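Side-chain contacts in DyP (Bjerkandera adusta, PDB 3VXJ), which is a heme b peroxidase that probably reduces hydrogen peroxide while oxidising dyes and phenols, and that here holds 2,6-dimethoxyphenol: residues A[172-177]-A[313-318]; A[323-328]-A[372-377]. All blocks are in the same frame, centred on the assembly; numbering follows the deposited sequence.

How the contacts relate
Both contacts touch the same bound 2,6-dimethoxyphenol, and their centres lie about 10 Å apart on one side of the chain's centre. Contact 1 is buried and polar: its two loops barely touch each other and are joined chiefly through hydrogen bonds to a heme propionate. Contact 2 is partly buried and apolar, an aromatic pair between a turn and the end of helix 367-375. Segments 313-318 and 323-328 belong to the one connection between helix 308-312 and strand 328-334, which thus serves both. Direct packing links the contacts: Pro314 CD lies 3.3 Å from Trp374 CZ3, and Pro176 CD lies 3.2 Å from Ala327 O.

Contact 1: A[172-177]-A[313-318]; sequences GISQPS and NPRQDL. With HEM (protoporphyrin IX containing Fe), chain B; 3DM (2,6-dimethoxyphenol), chain D.
Ser174 and Arg315 converge on one heme propionate, with Ser174 OG 3.3 Å from Arg315 NH2 at an angle too poor for a hydrogen bond. Ser174 OG donates to HEM O2D (2.7 Å), while the backbone N atoms of Gly172, Ile173 and Ser174 bind the other propionate. Gly172 closes the GXXDG motif of DyP-type peroxidases; its loop, Asn313 and Arg315 hold the propionates. With CG anti to the backbone N (chi1 178°), Asn313 sends its amide between propionate and phenol, where ND2 gives one bond to each, HEM O2D (3.0 Å) and 3DM O1 (3.1 Å). Its OD1 accepts from Arg315 N, an Asx turn with the donor 50° above the carbonyl plane. Extended from CG to NE, Arg315 passes CG 3.7 Å from 3DM C1 and brings NH2 to HEM O1D in the guanidinium plane (2.9 Å, 171°). Asn289 also bonds both Arg315 NH2 and Ser174 OG. With an alanine for Arg315, O1D would probably lose this in-plane bond and the ligand ring its CG and CD packing, although Arg329 also binds the heme. Leu318 CD1 lies 3.8 Å from 3DM C7. Segment 172-177 leads into strand 177-178; 313-318 follows helix 308-312, Pro314 and Leu318 resting on helix 367-375.

Contact 2: A[323-328]-A[372-377]; sequences DTFHAM and INWANN. With 3DM (2,6-dimethoxyphenol), chain D.
A type I beta turn from Asp323 to His326, beside the 2,6-dimethoxyphenol pocket, presents Phe325 to Trp374 near the end of helix 367-375. The two rings form an offset edge-to-face pair: the edge of the Trp374 six-membered ring is directed at the face of Phe325, with ring centroids 5.2 Å apart and planes at 74°. The pair is displaced: Trp374 CH2 approaches Phe325 CB (3.4 Å) rather than the ring centre, and Trp374 CZ2 lies 3.7 Å from Phe325 CD2. Thr324 CB sits 3.8 Å above the opposite face of the phenyl ring, over its centre, so Phe325 is held between its turn neighbour and the indole. Next along the turn, His326 takes its CG beside the backbone N (chi1 -65°) and brings its ring edge to the ligand, NE2 lying 3.0 Å from 3DM O2. The helix closes with a wider pi-type turn at 372-375, and beyond it Asn377 ND2 donates to Asn373 O (3.1 Å). Phe369 stacks on Phe325 and meets Trp374 edge-to-face, while Phe380 stacks on Trp374. These four rings form an aromatic cluster joining the turn before strand 328-334 to helix 367-375, beside the dimethoxyphenol site of the C-terminal DyP-type peroxidase region.

Contact 1: A[172-177]-A[313-318]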
ATOM      1  N   GLY A 172       2.041  -4.486  -7.006  1.00 13.94           N
ATOM      2  CA  GLY A 172       0.767  -5.191  -6.890  1.00 14.42           C
ATOM      3  C   GLY A 172       0.817  -6.652  -7.317  1.00 14.55           C
ATOM      4  O   GLY A 172      -0.182  -7.202  -7.816  1.00 17.10           O
ATOM      5  N   ILE A 173       1.971  -7.280  -7.114  1.00 12.74           N
ATOM      6  CA  ILE A 173       2.175  -8.691  -7.444  1.00 11.80           C
ATOM      7  C   ILE A 173       1.726  -9.587  -6.296  1.00 10.86           C
ATOM      8  O   ILE A 173       0.938 -10.521  -6.496  1.00 11.81           O
ATOM      9  CB  ILE A 173       3.663  -8.972  -7.740  1.00 11.41           C
ATOM     10  CG1 ILE A 173       4.091  -8.218  -9.004  1.00 11.91           C
ATOM     11  CG2 ILE A 173       3.926 -10.482  -7.856  1.00 11.05           C
ATOM     12  CD1 ILE A 173       5.588  -8.186  -9.218  1.00 10.71           C
ATOM     13  N   SER A 174       2.246  -9.311  -5.099  1.00 10.25           N
ATOM     14  CA  SER A 174       2.049 -10.197  -3.953  1.00  9.32           C
ATOM     15  C   SER A 174       0.971  -9.708  -2.986  1.00  9.15           C
ATOM     16  O   SER A 174       1.127  -8.668  -2.346  1.00  9.23           O
ATOM     17  CB  SER A 174       3.368 -10.411  -3.206  1.00  8.79           C
ATOM     18  OG  SER A 174       3.177 -11.367  -2.190  1.00  8.67           O
ATOM     19  N   GLN A 175      -0.096 -10.488  -2.858  1.00  9.11           N
ATOM     20  CA  GLN A 175      -1.207 -10.186  -1.968  1.00  9.29           C
ATOM     21  C   GLN A 175      -1.612 -11.470  -1.258  1.00  9.97           C
ATOM     22  O   GLN A 175      -1.494 -12.560  -1.822  1.00 10.43           O
ATOM     23  CB  GLN A 175      -2.421  -9.680  -2.760  1.00  9.86           C
ATOM     24  CG  GLN A 175      -2.175  -8.525  -3.728  1.00 10.60           C
ATOM     25  CD  GLN A 175      -2.139  -7.139  -3.075  1.00  9.90           C
ATOM     26  OE1 GLN A 175      -2.179  -6.988  -1.850  1.00  9.93           O
ATOM     27  NE2 GLN A 175      -2.035  -6.116  -3.907  1.00 12.53           N
ATOM     28  N   PRO A 176      -2.116 -11.359  -0.023  1.00  9.81           N
ATOM     29  CA  PRO A 176      -2.651 -12.554   0.628  1.00 10.69           C
ATOM     30  C   PRO A 176      -3.955 -12.981  -0.030  1.00 11.82           C
ATOM     31  O   PRO A 176      -4.634 -12.171  -0.659  1.00 12.18           O
ATOM     32  CB  PRO A 176      -2.897 -12.089   2.070  1.00 10.77           C
ATOM     33  CG  PRO A 176      -3.127 -10.613   1.938  1.00  9.77           C
ATOM     34  CD  PRO A 176      -2.257 -10.149   0.813  1.00  9.75           C
ATOM     35  N   SER A 177      -4.290 -14.256   0.110  1.00 12.73           N
ATOM     36  CA  SER A 177      -5.588 -14.757  -0.317  1.00 14.93           C
ATOM     37  C   SER A 177      -6.350 -15.161   0.935  1.00 15.61           C
ATOM     38  O   SER A 177      -5.819 -15.885   1.776  1.00 16.12           O
ATOM     39  CB  SER A 177      -5.406 -15.962  -1.236  1.00 15.58           C
ATOM     40  OG  SER A 177      -6.644 -16.418  -1.746  1.00 19.39           O
ATOM     41  N   ASN A 313       7.327  -8.570   3.959  1.00  6.87           N
ATOM     42  CA  ASN A 313       6.849  -9.939   4.089  1.00  6.90           C
ATOM     43  C   ASN A 313       8.028 -10.899   4.190  1.00  7.10           C
ATOM     44  O   ASN A 313       8.567 -11.345   3.172  1.00  7.67           O
ATOM     45  CB  ASN A 313       5.939 -10.341   2.929  1.00  6.49           C
ATOM     46  CG  ASN A 313       5.471 -11.788   3.033  1.00  7.11           C
ATOM     47  OD1 ASN A 313       5.690 -12.464   4.053  1.00  8.72           O
ATOM     48  ND2 ASN A 313       4.846 -12.283   1.963  1.00  8.53           N
ATOM     49  N   PRO A 314       8.435 -11.221   5.429  1.00  7.55           N
ATOM     50  CA  PRO A 314       9.642 -12.008   5.653  1.00  7.73           C
ATOM     51  C   PRO A 314       9.555 -13.476   5.243  1.00  7.62           C
ATOM     52  O   PRO A 314      10.588 -14.132   5.211  1.00  7.97           O
ATOM     53  CB  PRO A 314       9.867 -11.891   7.167  1.00  8.10           C
ATOM     54  CG  PRO A 314       9.123 -10.652   7.566  1.00  9.39           C
ATOM     55  CD  PRO A 314       7.931 -10.623   6.676  1.00  7.76           C
ATOM     56  N   ARG A 315       8.364 -13.982   4.919  1.00  7.67           N
ATOM     57  CA  ARG A 315       8.219 -15.384   4.492  1.00  7.76           C
ATOM     58  C   ARG A 315       8.967 -16.312   5.466  1.00  8.04           C
ATOM     59  O   ARG A 315       8.726 -16.229   6.677  1.00  8.41           O
ATOM     60  CB  ARG A 315       8.596 -15.563   3.005  1.00  7.95           C
ATOM     61  CG  ARG A 315       7.800 -14.635   2.108  1.00  8.08           C
ATOM     62  CD  ARG A 315       8.040 -14.856   0.619  1.00  8.46           C
ATOM     63  NE  ARG A 315       7.379 -13.784  -0.132  1.00  8.00           N
ATOM     64  CZ  ARG A 315       6.702 -13.915  -1.271  1.00  7.64           C
ATOM     65  NH1 ARG A 315       6.579 -15.093  -1.868  1.00  7.92           N
ATOM     66  NH2 ARG A 315       6.134 -12.848  -1.805  1.00  7.73           N
ATOM     67  N   GLN A 316       9.852 -17.185   4.977  1.00  9.58           N
ATOM     68  CA  GLN A 316      10.506 -18.174   5.843  1.00 10.26           C
ATOM     69  C   GLN A 316      11.498 -17.582   6.847  1.00  9.85           C
ATOM     70  O   GLN A 316      11.939 -18.283   7.756  1.00 10.41           O
ATOM     71  CB  GLN A 316      11.165 -19.291   5.011  1.00 10.86           C
ATOM     72  CG  GLN A 316      11.647 -20.519   5.803  1.00 15.01           C
ATOM     73  CD  GLN A 316      10.519 -21.319   6.441  1.00 17.56           C
ATOM     74  OE1 GLN A 316       9.370 -21.266   5.996  1.00 18.50           O
ATOM     75  NE2 GLN A 316      10.852 -22.072   7.482  1.00 21.24           N
ATOM     76  N   ASP A 317      11.835 -16.297   6.727  1.00  8.54           N
ATOM     77  CA  ASP A 317      12.618 -15.659   7.801  1.00  9.35           C
ATOM     78  C   ASP A 317      11.884 -15.741   9.150  1.00  9.57           C
ATOM     79  O   ASP A 317      12.518 -15.673  10.208  1.00 10.84           O
ATOM     80  CB  ASP A 317      12.936 -14.190   7.497  1.00  8.37           C
ATOM     81  CG  ASP A 317      13.977 -14.007   6.404  1.00  8.87           C
ATOM     82  OD1 ASP A 317      14.818 -14.899   6.158  1.00  9.67           O
ATOM     83  OD2 ASP A 317      13.952 -12.909   5.805  1.00  9.86           O
ATOM     84  N   LEU A 318      10.559 -15.894   9.115  1.00 10.41           N
ATOM     85  CA  LEU A 318       9.776 -16.041  10.352  1.00 11.29           C
ATOM     86  C   LEU A 318       9.772 -17.470  10.900  1.00 12.39           C
ATOM     87  O   LEU A 318       9.323 -17.692  12.030  1.00 14.00           O
ATOM     88  CB  LEU A 318       8.339 -15.540  10.159  1.00 11.44           C
ATOM     89  CG  LEU A 318       8.167 -14.058   9.837  1.00 12.47           C
ATOM     90  CD1 LEU A 318       6.690 -13.729   9.732  1.00 13.10           C
ATOM     91  CD2 LEU A 318       8.839 -13.176  10.883  1.00 14.80           C
TER
HETATM   92  CHA HEM B 501       5.675  -4.905  -2.264  1.00  6.30           C
HETATM   93  CHB HEM B 501       6.881  -0.514  -3.884  1.00  7.50           C
HETATM   94  CHC HEM B 501       5.693   1.436   0.380  1.00  5.94           C
HETATM   95  CHD HEM B 501       4.447  -2.940   2.015  1.00  5.99           C
HETATM   96  C1A HEM B 501       6.136  -3.894  -3.060  1.00  6.15           C
HETATM   97  C2A HEM B 501       6.668  -4.054  -4.395  1.00  6.49           C
HETATM   98  C3A HEM B 501       7.012  -2.831  -4.837  1.00  6.45           C
HETATM   99  C4A HEM B 501       6.677  -1.872  -3.808  1.00  6.57           C
HETATM  100  CMA HEM B 501       7.622  -2.466  -6.203  1.00  8.98           C
HETATM  101  CAA HEM B 501       6.859  -5.410  -5.109  1.00  6.84           C
HETATM  102  CBA HEM B 501       5.653  -5.902  -5.912  1.00  7.98           C
HETATM  103  CGA HEM B 501       4.505  -6.393  -5.061  1.00 10.20           C
HETATM  104  O1A HEM B 501       4.603  -7.464  -4.424  1.00 12.11           O
HETATM  105  O2A HEM B 501       3.448  -5.703  -5.049  1.00 13.52           O
HETATM  106  C1B HEM B 501       6.652   0.406  -2.879  1.00  6.15           C
HETATM  107  C2B HEM B 501       6.879   1.832  -2.970  1.00  6.44           C
HETATM  108  C3B HEM B 501       6.544   2.376  -1.785  1.00  7.24           C
HETATM  109  C4B HEM B 501       6.087   1.301  -0.929  1.00  5.70           C
HETATM  110  CMB HEM B 501       7.431   2.541  -4.226  1.00  7.69           C
HETATM  111  CAB HEM B 501       6.579   3.859  -1.362  1.00  7.43           C
HETATM  112  CBB HEM B 501       6.516   4.853  -2.251  1.00  8.01           C
HETATM  113  C1C HEM B 501       5.298   0.413   1.204  1.00  5.46           C
HETATM  114  C2C HEM B 501       4.941   0.542   2.604  1.00  6.18           C
HETATM  115  C3C HEM B 501       4.610  -0.675   3.063  1.00  6.54           C
HETATM  116  C4C HEM B 501       4.743  -1.601   1.959  1.00  5.79           C
HETATM  117  CMC HEM B 501       4.944   1.874   3.377  1.00  9.08           C
HETATM  118  CAC HEM B 501       4.142  -1.090   4.483  1.00  7.40           C
HETATM  119  CBC HEM B 501       4.653  -0.526   5.586  1.00  8.40           C
HETATM  120  C1D HEM B 501       4.601  -3.841   0.993  1.00  5.27           C
HETATM  121  C2D HEM B 501       4.175  -5.217   1.072  1.00  6.39           C
HETATM  122  C3D HEM B 501       4.564  -5.824  -0.239  1.00  6.33           C
HETATM  123  C4D HEM B 501       5.182  -4.763  -0.995  1.00  6.08           C
HETATM  124  CMD HEM B 501       3.487  -5.964   2.226  1.00  7.64           C
HETATM  125  CAD HEM B 501       4.339  -7.295  -0.621  1.00  6.82           C
HETATM  126  CBD HEM B 501       5.473  -8.106  -0.002  1.00  7.41           C
HETATM  127  CGD HEM B 501       5.320  -9.576  -0.280  1.00  7.06           C
HETATM  128  O1D HEM B 501       6.309 -10.187  -0.767  1.00  7.67           O
HETATM  129  O2D HEM B 501       4.233 -10.141  -0.019  1.00  8.12           O
HETATM  130  NA  HEM B 501       6.180  -2.562  -2.732  1.00  6.34           N
HETATM  131  NB  HEM B 501       6.197   0.101  -1.602  1.00  6.47           N
HETATM  132  NC  HEM B 501       5.201  -0.916   0.860  1.00  5.63           N
HETATM  133  ND  HEM B 501       5.166  -3.591  -0.255  1.00  6.25           N
HETATM  134 FE   HEM B 501       5.753  -1.744  -0.908  1.00  7.00          FE
HETATM  135  O1  3DM D 503       4.022 -15.238   2.624  1.00 14.23           O
HETATM  136  C1  3DM D 503       4.698 -16.275   3.231  1.00 14.97           C
HETATM  137  C2  3DM D 503       4.890 -16.306   4.617  1.00 14.99           C
HETATM  138  O2  3DM D 503       4.398 -15.274   5.375  1.00 15.74           O
HETATM  139  C7  3DM D 503       4.915 -15.118   6.706  1.00 16.76           C
HETATM  140  C3  3DM D 503       5.576 -17.390   5.182  1.00 15.64           C
HETATM  141  C4  3DM D 503       6.084 -18.411   4.373  1.00 14.79           C
HETATM  142  C5  3DM D 503       5.885 -18.380   2.996  1.00 14.99           C
HETATM  143  C6  3DM D 503       5.196 -17.308   2.429  1.00 14.47           C
HETATM  144  O3  3DM D 503       4.975 -17.218   1.083  1.00 15.06           O
HETATM  145  C8  3DM D 503       5.748 -18.095   0.221  1.00 14.85           C
HETATM  146  O   HOH W   1       3.913  -1.519  -1.639  1.00 13.20           O

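Contact 2: A[323-328]-A[372-377]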
ATOM      1  N   ASP A 323       0.021 -16.160   9.749  1.00 11.79           N
ATOM      2  CA  ASP A 323      -1.146 -15.448   9.211  1.00 11.28           C
ATOM      3  C   ASP A 323      -1.099 -13.956   9.519  1.00 10.29           C
ATOM      4  O   ASP A 323      -1.586 -13.149   8.741  1.00 10.39           O
ATOM      5  CB  ASP A 323      -2.455 -15.968   9.833  1.00 12.18           C
ATOM      6  CG  ASP A 323      -2.751 -17.414   9.507  1.00 14.85           C
ATOM      7  OD1 ASP A 323      -2.263 -17.926   8.478  1.00 16.78           O
ATOM      8  OD2 ASP A 323      -3.524 -18.026  10.284  1.00 16.97           O
ATOM      9  N   THR A 324      -0.506 -13.620  10.661  1.00  9.48           N
ATOM     10  CA  THR A 324      -0.858 -12.421  11.421  1.00  9.01           C
ATOM     11  C   THR A 324      -0.534 -11.098  10.746  1.00  8.28           C
ATOM     12  O   THR A 324      -1.267 -10.122  10.924  1.00  7.91           O
ATOM     13  CB  THR A 324      -0.172 -12.462  12.803  1.00  9.23           C
ATOM     14  OG1 THR A 324      -0.357 -13.766  13.369  1.00 10.60           O
ATOM     15  CG2 THR A 324      -0.754 -11.429  13.761  1.00 10.19           C
ATOM     16  N   PHE A 325       0.551 -11.068   9.976  1.00  7.97           N
ATOM     17  CA  PHE A 325       1.114  -9.807   9.493  1.00  7.86           C
ATOM     18  C   PHE A 325       0.924  -9.551   8.011  1.00  7.89           C
ATOM     19  O   PHE A 325       1.550  -8.644   7.457  1.00  8.38           O
ATOM     20  CB  PHE A 325       2.583  -9.686   9.912  1.00  8.29           C
ATOM     21  CG  PHE A 325       2.828 -10.098  11.330  1.00  8.59           C
ATOM     22  CD1 PHE A 325       2.340  -9.332  12.384  1.00  8.56           C
ATOM     23  CD2 PHE A 325       3.522 -11.274  11.611  1.00  9.30           C
ATOM     24  CE1 PHE A 325       2.540  -9.728  13.712  1.00 10.73           C
ATOM     25  CE2 PHE A 325       3.733 -11.674  12.932  1.00 10.24           C
ATOM     26  CZ  PHE A 325       3.242 -10.903  13.984  1.00 10.65           C
ATOM     27  N   HIS A 326       0.045 -10.324   7.379  1.00  8.19           N
ATOM     28  CA  HIS A 326      -0.301 -10.095   5.985  1.00  8.39           C
ATOM     29  C   HIS A 326      -1.335  -8.989   5.855  1.00  8.15           C
ATOM     30  O   HIS A 326      -2.152  -8.782   6.750  1.00  9.11           O
ATOM     31  CB  HIS A 326      -0.788 -11.388   5.336  1.00  9.00           C
ATOM     32  CG  HIS A 326       0.271 -12.444   5.255  1.00  9.24           C
ATOM     33  ND1 HIS A 326       1.322 -12.381   4.365  1.00  9.86           N
ATOM     34  CD2 HIS A 326       0.456 -13.582   5.970  1.00 11.34           C
ATOM     35  CE1 HIS A 326       2.103 -13.435   4.528  1.00 10.64           C
ATOM     36  NE2 HIS A 326       1.607 -14.174   5.503  1.00 11.02           N
ATOM     37  N   ALA A 327      -1.293  -8.272   4.734  1.00  8.26           N
ATOM     38  CA  ALA A 327      -2.251  -7.197   4.483  1.00  7.73           C
ATOM     39  C   ALA A 327      -2.429  -7.032   2.982  1.00  8.15           C
ATOM     40  O   ALA A 327      -1.540  -7.411   2.210  1.00  8.89           O
ATOM     41  CB  ALA A 327      -1.752  -5.893   5.112  1.00  7.80           C
ATOM     42  N   MET A 328      -3.564  -6.454   2.582  1.00  7.61           N
ATOM     43  CA  MET A 328      -3.863  -6.162   1.170  1.00  7.77           C
ATOM     44  C   MET A 328      -3.396  -4.759   0.828  1.00  7.77           C
ATOM     45  O   MET A 328      -3.550  -3.842   1.628  1.00  9.12           O
ATOM     46  CB  MET A 328      -5.374  -6.213   0.927  1.00  8.39           C
ATOM     47  CG  MET A 328      -6.038  -7.556   1.143  1.00  9.99           C
ATOM     48  SD  MET A 328      -5.592  -8.769  -0.116  1.00 12.59           S
ATOM     49  CE  MET A 328      -6.879  -9.980   0.167  1.00 15.97           C
ATOM     50  N   ILE A 372       7.248  -0.442  11.465  1.00  7.21           N
ATOM     51  CA  ILE A 372       8.017  -0.215  12.681  1.00  7.74           C
ATOM     52  C   ILE A 372       8.847  -1.444  13.046  1.00  8.20           C
ATOM     53  O   ILE A 372      10.083  -1.379  13.103  1.00  9.02           O
ATOM     54  CB  ILE A 372       7.116   0.170  13.856  1.00  7.40           C
ATOM     55  CG1 ILE A 372       6.378   1.484  13.557  1.00  8.74           C
ATOM     56  CG2 ILE A 372       7.945   0.315  15.137  1.00  7.69           C
ATOM     57  CD1 ILE A 372       5.416   1.922  14.648  1.00  8.01           C
ATOM     58  N   ASN A 373       8.168  -2.559  13.301  1.00  8.75           N
ATOM     59  CA  ASN A 373       8.836  -3.752  13.803  1.00  9.45           C
ATOM     60  C   ASN A 373       9.826  -4.334  12.818  1.00  9.31           C
ATOM     61  O   ASN A 373      10.802  -4.960  13.216  1.00  9.64           O
ATOM     62  CB  ASN A 373       7.824  -4.831  14.168  1.00  9.31           C
ATOM     63  CG  ASN A 373       6.839  -4.378  15.221  1.00 11.25           C
ATOM     64  OD1 ASN A 373       6.122  -3.395  15.046  1.00 13.32           O
ATOM     65  ND2 ASN A 373       6.791  -5.109  16.327  1.00 13.38           N
ATOM     66  N   TRP A 374       9.557  -4.122  11.535  1.00  8.36           N
ATOM     67  CA  TRP A 374      10.339  -4.743  10.487  1.00  8.03           C
ATOM     68  C   TRP A 374      11.210  -3.753   9.702  1.00  8.10           C
ATOM     69  O   TRP A 374      12.432  -3.761   9.858  1.00  8.23           O
ATOM     70  CB  TRP A 374       9.435  -5.576   9.571  1.00  7.58           C
ATOM     71  CG  TRP A 374       8.881  -6.809  10.259  1.00  7.72           C
ATOM     72  CD1 TRP A 374       9.289  -7.350  11.456  1.00  8.25           C
ATOM     73  CD2 TRP A 374       7.836  -7.649   9.774  1.00  7.58           C
ATOM     74  NE1 TRP A 374       8.565  -8.484  11.734  1.00  8.60           N
ATOM     75  CE2 TRP A 374       7.660  -8.684  10.722  1.00  7.68           C
ATOM     76  CE3 TRP A 374       7.023  -7.622   8.634  1.00  7.68           C
ATOM     77  CZ2 TRP A 374       6.722  -9.691  10.556  1.00  8.18           C
ATOM     78  CZ3 TRP A 374       6.083  -8.617   8.475  1.00  8.59           C
ATOM     79  CH2 TRP A 374       5.941  -9.648   9.430  1.00  8.34           C
ATOM     80  N   ALA A 375      10.594  -2.901   8.880  1.00  8.40           N
ATOM     81  CA  ALA A 375      11.359  -1.997   8.015  1.00  8.26           C
ATOM     82  C   ALA A 375      12.314  -1.067   8.775  1.00  8.93           C
ATOM     83  O   ALA A 375      13.436  -0.851   8.339  1.00  8.65           O
ATOM     84  CB  ALA A 375      10.419  -1.203   7.124  1.00  7.56           C
ATOM     85  N   ASN A 376      11.846  -0.510   9.892  1.00  8.83           N
ATOM     86  CA  ASN A 376      12.631   0.439  10.702  1.00  9.23           C
ATOM     87  C   ASN A 376      13.637  -0.216  11.640  1.00  9.71           C
ATOM     88  O   ASN A 376      14.391   0.473  12.346  1.00 10.80           O
ATOM     89  CB  ASN A 376      11.711   1.316  11.559  1.00  9.12           C
ATOM     90  CG  ASN A 376      10.905   2.312  10.746  1.00  8.43           C
ATOM     91  OD1 ASN A 376      11.035   2.410   9.515  1.00  9.32           O
ATOM     92  ND2 ASN A 376      10.030   3.036  11.427  1.00  9.09           N
ATOM     93  N   ASN A 377      13.643  -1.543  11.672  1.00  9.30           N
ATOM     94  CA  ASN A 377      14.413  -2.277  12.665  1.00  9.50           C
ATOM     95  C   ASN A 377      15.665  -2.856  12.026  1.00  9.53           C
ATOM     96  O   ASN A 377      15.581  -3.821  11.258  1.00  9.33           O
ATOM     97  CB  ASN A 377      13.515  -3.373  13.229  1.00  9.94           C
ATOM     98  CG  ASN A 377      14.151  -4.173  14.347  1.00  9.80           C
ATOM     99  OD1 ASN A 377      15.356  -4.105  14.611  1.00 10.13           O
ATOM    100  ND2 ASN A 377      13.320  -4.975  15.007  1.00 11.90           N
TER
HETATM  101  O1  3DM D 503       4.022 -15.238   2.624  1.00 14.23           O
HETATM  102  C1  3DM D 503       4.698 -16.275   3.231  1.00 14.97           C
HETATM  103  C2  3DM D 503       4.890 -16.306   4.617  1.00 14.99           C
HETATM  104  O2  3DM D 503       4.398 -15.274   5.375  1.00 15.74           O
HETATM  105  C7  3DM D 503       4.915 -15.118   6.706  1.00 16.76           C
HETATM  106  C3  3DM D 503       5.576 -17.390   5.182  1.00 15.64           C
HETATM  107  C4  3DM D 503       6.084 -18.411   4.373  1.00 14.79           C
HETATM  108  C5  3DM D 503       5.885 -18.380   2.996  1.00 14.99           C
HETATM  109  C6  3DM D 503       5.196 -17.308   2.429  1.00 14.47           C
HETATM  110  O3  3DM D 503       4.975 -17.218   1.083  1.00 15.06           O
HETATM  111  C8  3DM D 503       5.748 -18.095   0.221  1.00 14.85           C